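Local coordinates for protein endoglucanase (Clostridium thermocellum, PDB 2E4T) that hydrolyses internal beta-1,4-glucosidic bonds of cellulose and xyloglucan, this chain being the family 44 glycoside hydrolase part of a larger multidomain enzyme, at residues A7-D11 / Q457-F461; I429-Y435 / I448-N454. All blocks are in the same frame, centred on the assembly; numbering follows the deposited sequence.

Interaction 1. Residues A7-D11 / Q457-F461; sequences AKVVD and QPTTF
V9 pairs with T460 and V10 with F461 in a short parallel ladder, strands 8-11 and 459-461 running side by side at an axis separation of 4.7 Å and an angle of 30°. This is a beta-sheet contact in the all-beta part of the chain, beside the TIM-like barrel: it lays the N-terminal strand 8-22 against strand 459-466, which comes more than 440 residues later. T460 supplies both backbone bonds, as expected for a parallel pair. Its N donates to K8 O at 2.8 Å in a nearly straight bond, and its O accepts from V10 N at 2.8 Å. The CA hydrogens of V9 and F461 add weaker contacts to T460 O and V10 O.

The buried face carries V10, T459 and F461. With CG1 of V10 anti to the backbone N (chi1 173°), the two methyls divide the work. CB and CG1 of V10 approach CD1 and CE1 of the F461 ring obliquely, with V10 CB 3.7 Å from F461 CD1, while CG2 of V10 meets CG2 of T459 at 3.6 Å. The same T459 methyl sits over one face of the F461 ring, displaced toward its rim, so it fills the angle between valine and phenylalanine. K8 shares this face. Its CG runs alongside the T459 side chain before the chain bends at chi2 and carries NZ away from T459 to a salt bridge with D428. V9 and T460 occupy the more exposed face, where T460 OG1 hydrogen-bonds T503 of strand 499-504.

Ahead of these pairs a water links the backbones: it accepts from K8 N at 2.8 Å and donates to P458 O at 2.7 Å.

Interaction 2. Residues I429-Y435 / I448-N454; sequences IEVSSAY and IILLNKN
S433 and L451 lie at the middle of an antiparallel pairing between 432-435 and 448-452, whose axes approach to 4.7 Å at 175° as the arms of a beta hairpin. S433-L451 and Y435-I449 are the hydrogen-bonded pairs, each closed by two backbone bonds, while S432-N452 and A434-L450 are the non-hydrogen-bonded ones. Past the strand ends K453 N still donates to V431 O, at 2.8 Å.

On one face the Y435 ring turns its edge to the other strand, with CE2 4.5 Å from L451 CD1 and CD2 4.4 Å from I449 CB, and CB of S433 completes this mainly apolar row. K453 has two modelled conformers. In the one described here the chain, bent at chi3, reaches the backbone of 429-430, where NZ donates to I429 O at 2.9 Å, from 26° outside the carbonyl plane, and more weakly to E430 O at 3.0 Å. The ammonium thus ties together carbonyls of the non-strand approach to 432-435; Q312 bonds E430 O as well. V431 CG2, anti to its own N, rests against N454 CB at 3.6 Å.

N452 forms an Asx turn: its OD1 accepts from N454 N at 3.2 Å, the donor standing well above the amide plane, and it also takes a bond from the T459 hydroxyl. ND2 bonds P505 O.

The hairpin lies between its neighbours in the mixed sheet, strand 420-426 flanking 432-439 and strand 508-514 flanking 442-452. The S433, Y435 and L451 face packs on helix 368-384, where D376 OD1 receives both S433 OG and Y435 OH, whereas S432, L450 and I448 face F461 and F463 of strand 459-466.

Overall arrangement
Interactions 1 and 2 belong to one nine-stranded mixed sheet, their centres about 10 Å apart, with interaction 2 nested in the chain between the segments of interaction 1. Strand 459-466 follows the hairpin in sequence and faces it across a shared core: F461 CE1 packs on S432 CB at 3.5 Å, and V10 CG2 on V431 CG1 at 3.7 Å. A polar link also joins them, T459 OG1 lying 3.2 Å from N454 ND2 in a probable hydrogen bond. Interaction 1 is peripheral, about 33 Å from the chain centre, against about 22 Å for interaction 2. Both lie away from the zinc and calcium sites.

Interaction 1. Residues A7-D11 / Q457-F461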
# COMPACT_ATOMS: atom_id res chain seq x y z
N ALA A 7 37.29 -10.56 -4.43
CA ALA A 7 35.91 -10.39 -5.03
C ALA A 7 34.85 -10.99 -4.11
O ALA A 7 35.07 -12.05 -3.51
CB ALA A 7 35.80 -11.08 -6.37
N LYS A 8 33.69 -10.36 -4.08
CA LYS A 8 32.55 -10.85 -3.31
C LYS A 8 31.76 -11.76 -4.22
O LYS A 8 31.36 -11.34 -5.31
CB LYS A 8 31.71 -9.65 -2.85
CG LYS A 8 30.44 -10.01 -2.09
CD LYS A 8 30.71 -10.84 -0.83
CE LYS A 8 29.43 -11.11 -0.08
NZ LYS A 8 29.60 -12.02 1.06
N VAL A 9 31.51 -12.98 -3.73
CA VAL A 9 30.87 -14.06 -4.51
C VAL A 9 29.68 -14.62 -3.75
O VAL A 9 29.78 -14.96 -2.57
CB VAL A 9 31.87 -15.20 -4.78
CG1 VAL A 9 31.18 -16.25 -5.58
CG2 VAL A 9 33.06 -14.68 -5.59
N VAL A 10 28.53 -14.67 -4.41
CA VAL A 10 27.26 -15.04 -3.80
C VAL A 10 26.60 -16.10 -4.67
O VAL A 10 26.58 -15.94 -5.88
CB VAL A 10 26.36 -13.79 -3.68
CG1 VAL A 10 24.94 -14.16 -3.21
CG2 VAL A 10 27.03 -12.76 -2.78
N ASP A 11 26.08 -17.16 -4.02
CA ASP A 11 25.38 -18.19 -4.75
C ASP A 11 23.87 -17.92 -4.72
O ASP A 11 23.31 -17.62 -3.65
CB ASP A 11 25.62 -19.54 -4.10
CG ASP A 11 27.07 -19.96 -4.18
OD1 ASP A 11 27.74 -19.63 -5.17
OD2 ASP A 11 27.58 -20.60 -3.25
N GLN A 457 31.59 -2.05 -4.32
CA GLN A 457 32.27 -3.09 -5.08
C GLN A 457 31.24 -3.85 -5.87
O GLN A 457 30.06 -3.99 -5.43
CB GLN A 457 32.99 -4.07 -4.12
CG GLN A 457 34.22 -3.54 -3.39
CD GLN A 457 35.29 -2.87 -4.29
OE1 GLN A 457 35.92 -1.88 -3.90
NE2 GLN A 457 35.50 -3.41 -5.47
N PRO A 458 31.63 -4.43 -7.01
CA PRO A 458 30.75 -5.38 -7.70
C PRO A 458 30.51 -6.63 -6.85
O PRO A 458 31.28 -6.92 -5.89
CB PRO A 458 31.53 -5.72 -8.98
CG PRO A 458 32.99 -5.47 -8.59
CD PRO A 458 33.00 -4.39 -7.57
N THR A 459 29.49 -7.38 -7.24
CA THR A 459 29.26 -8.69 -6.63
C THR A 459 29.10 -9.71 -7.76
O THR A 459 28.37 -9.47 -8.74
CB THR A 459 28.00 -8.68 -5.75
OG1 THR A 459 28.19 -7.70 -4.74
CG2 THR A 459 27.74 -10.05 -5.11
N THR A 460 29.79 -10.86 -7.61
CA THR A 460 29.68 -11.95 -8.58
C THR A 460 28.63 -12.94 -8.07
O THR A 460 28.78 -13.47 -6.97
CB THR A 460 31.06 -12.63 -8.75
OG1 THR A 460 31.96 -11.66 -9.30
CG2 THR A 460 30.93 -13.86 -9.63
N PHE A 461 27.64 -13.22 -8.91
CA PHE A 461 26.59 -14.16 -8.55
C PHE A 461 26.71 -15.42 -9.38
O PHE A 461 26.73 -15.40 -10.60
CB PHE A 461 25.21 -13.50 -8.82
CG PHE A 461 24.93 -12.35 -7.91
CD1 PHE A 461 24.47 -12.56 -6.62
CD2 PHE A 461 25.15 -11.03 -8.34
CE1 PHE A 461 24.20 -11.48 -5.77
CE2 PHE A 461 24.88 -9.94 -7.52
CZ PHE A 461 24.39 -10.16 -6.23
O HOH W 1 33.62 -8.18 -5.86

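Interaction 2. Residues I429-Y435 / I448-N454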
# COMPACT_ATOMS: atom_id res chain seq x y z
N ILE A 429 22.12 -12.53 2.35
CA ILE A 429 20.95 -11.67 2.38
C ILE A 429 21.26 -10.24 2.75
O ILE A 429 20.35 -9.39 2.67
CB ILE A 429 19.86 -12.24 3.34
CG1 ILE A 429 20.29 -12.17 4.80
CG2 ILE A 429 19.41 -13.63 2.91
CD1 ILE A 429 19.25 -12.70 5.81
N GLU A 430 22.49 -9.96 3.20
CA GLU A 430 22.90 -8.60 3.51
C GLU A 430 23.38 -7.86 2.25
O GLU A 430 22.97 -6.74 1.99
CB GLU A 430 24.00 -8.64 4.56
CG GLU A 430 24.40 -7.26 5.01
CD GLU A 430 25.58 -7.28 5.93
OE1 GLU A 430 26.50 -8.12 5.75
OE2 GLU A 430 25.59 -6.47 6.88
N VAL A 431 24.19 -8.53 1.41
CA VAL A 431 24.72 -7.86 0.25
C VAL A 431 23.78 -7.93 -0.94
O VAL A 431 23.99 -7.18 -1.91
CB VAL A 431 26.12 -8.44 -0.14
CG1 VAL A 431 25.98 -9.75 -0.90
CG2 VAL A 431 26.91 -7.46 -0.94
N SER A 432 22.78 -8.80 -0.90
CA SER A 432 21.94 -9.02 -2.07
C SER A 432 20.54 -9.37 -1.70
O SER A 432 20.27 -9.79 -0.57
CB SER A 432 22.54 -10.12 -2.96
OG SER A 432 22.43 -11.42 -2.36
N SER A 433 19.66 -9.23 -2.69
CA SER A 433 18.34 -9.86 -2.66
C SER A 433 18.09 -10.43 -4.06
O SER A 433 18.58 -9.89 -5.06
CB SER A 433 17.22 -8.89 -2.34
OG SER A 433 17.47 -8.27 -1.09
N ALA A 434 17.25 -11.48 -4.10
CA ALA A 434 16.88 -12.04 -5.38
C ALA A 434 15.48 -12.62 -5.25
O ALA A 434 15.18 -13.32 -4.28
CB ALA A 434 17.90 -13.12 -5.85
N TYR A 435 14.66 -12.33 -6.27
CA TYR A 435 13.30 -12.84 -6.34
C TYR A 435 13.08 -13.44 -7.71
O TYR A 435 13.52 -12.87 -8.71
CB TYR A 435 12.26 -11.67 -6.14
CG TYR A 435 12.52 -10.94 -4.86
CD1 TYR A 435 12.08 -11.47 -3.64
CD2 TYR A 435 13.31 -9.77 -4.81
CE1 TYR A 435 12.38 -10.87 -2.44
CE2 TYR A 435 13.64 -9.17 -3.62
CZ TYR A 435 13.20 -9.74 -2.43
OH TYR A 435 13.54 -9.21 -1.19
N ILE A 448 13.90 -12.96 -12.97
CA ILE A 448 14.66 -12.83 -11.76
C ILE A 448 14.94 -11.35 -11.51
O ILE A 448 15.52 -10.67 -12.37
CB ILE A 448 16.03 -13.58 -11.83
CG1 ILE A 448 15.82 -15.06 -12.18
CG2 ILE A 448 16.79 -13.41 -10.53
CD1 ILE A 448 17.11 -15.75 -12.61
N ILE A 449 14.56 -10.85 -10.33
CA ILE A 449 15.00 -9.52 -9.89
C ILE A 449 16.20 -9.75 -8.99
O ILE A 449 16.15 -10.54 -8.03
CB ILE A 449 13.88 -8.82 -9.02
CG1 ILE A 449 12.62 -8.55 -9.82
CG2 ILE A 449 14.43 -7.56 -8.42
CD1 ILE A 449 12.84 -7.64 -10.93
N LEU A 450 17.32 -9.12 -9.35
CA LEU A 450 18.60 -9.33 -8.69
C LEU A 450 19.12 -7.96 -8.23
O LEU A 450 19.32 -7.07 -9.07
CB LEU A 450 19.60 -9.97 -9.67
CG LEU A 450 21.00 -10.16 -9.12
CD1 LEU A 450 21.05 -11.14 -7.95
CD2 LEU A 450 21.88 -10.67 -10.28
N LEU A 451 19.25 -7.80 -6.91
CA LEU A 451 19.63 -6.50 -6.33
C LEU A 451 20.99 -6.65 -5.68
O LEU A 451 21.19 -7.47 -4.77
CB LEU A 451 18.58 -6.07 -5.27
CG LEU A 451 17.14 -6.08 -5.79
CD1 LEU A 451 16.16 -5.63 -4.69
CD2 LEU A 451 16.97 -5.18 -6.99
N ASN A 452 21.93 -5.80 -6.13
CA ASN A 452 23.25 -5.75 -5.50
C ASN A 452 23.30 -4.56 -4.57
O ASN A 452 23.33 -3.40 -5.04
CB ASN A 452 24.36 -5.67 -6.53
CG ASN A 452 25.72 -5.81 -5.88
OD1 ASN A 452 25.81 -6.32 -4.75
ND2 ASN A 452 26.78 -5.41 -6.59
N LYS A 453 23.28 -4.84 -3.26
CA LYS A 453 23.33 -3.82 -2.21
C LYS A 453 24.77 -3.44 -1.84
O LYS A 453 24.97 -2.57 -1.00
CB LYS A 453 22.55 -4.27 -0.99
CG LYS A 453 21.09 -4.49 -1.25
CD LYS A 453 20.33 -4.92 0.01
CE LYS A 453 20.39 -6.38 0.33
NZ LYS A 453 19.95 -6.71 1.75
N ASN A 454 25.77 -4.10 -2.45
CA ASN A 454 27.14 -3.75 -2.16
C ASN A 454 27.36 -2.28 -2.55
O ASN A 454 27.08 -1.90 -3.69
CB ASN A 454 28.05 -4.71 -2.99
CG ASN A 454 29.42 -4.84 -2.48
OD1 ASN A 454 29.96 -3.89 -1.89
ND2 ASN A 454 30.05 -6.00 -2.82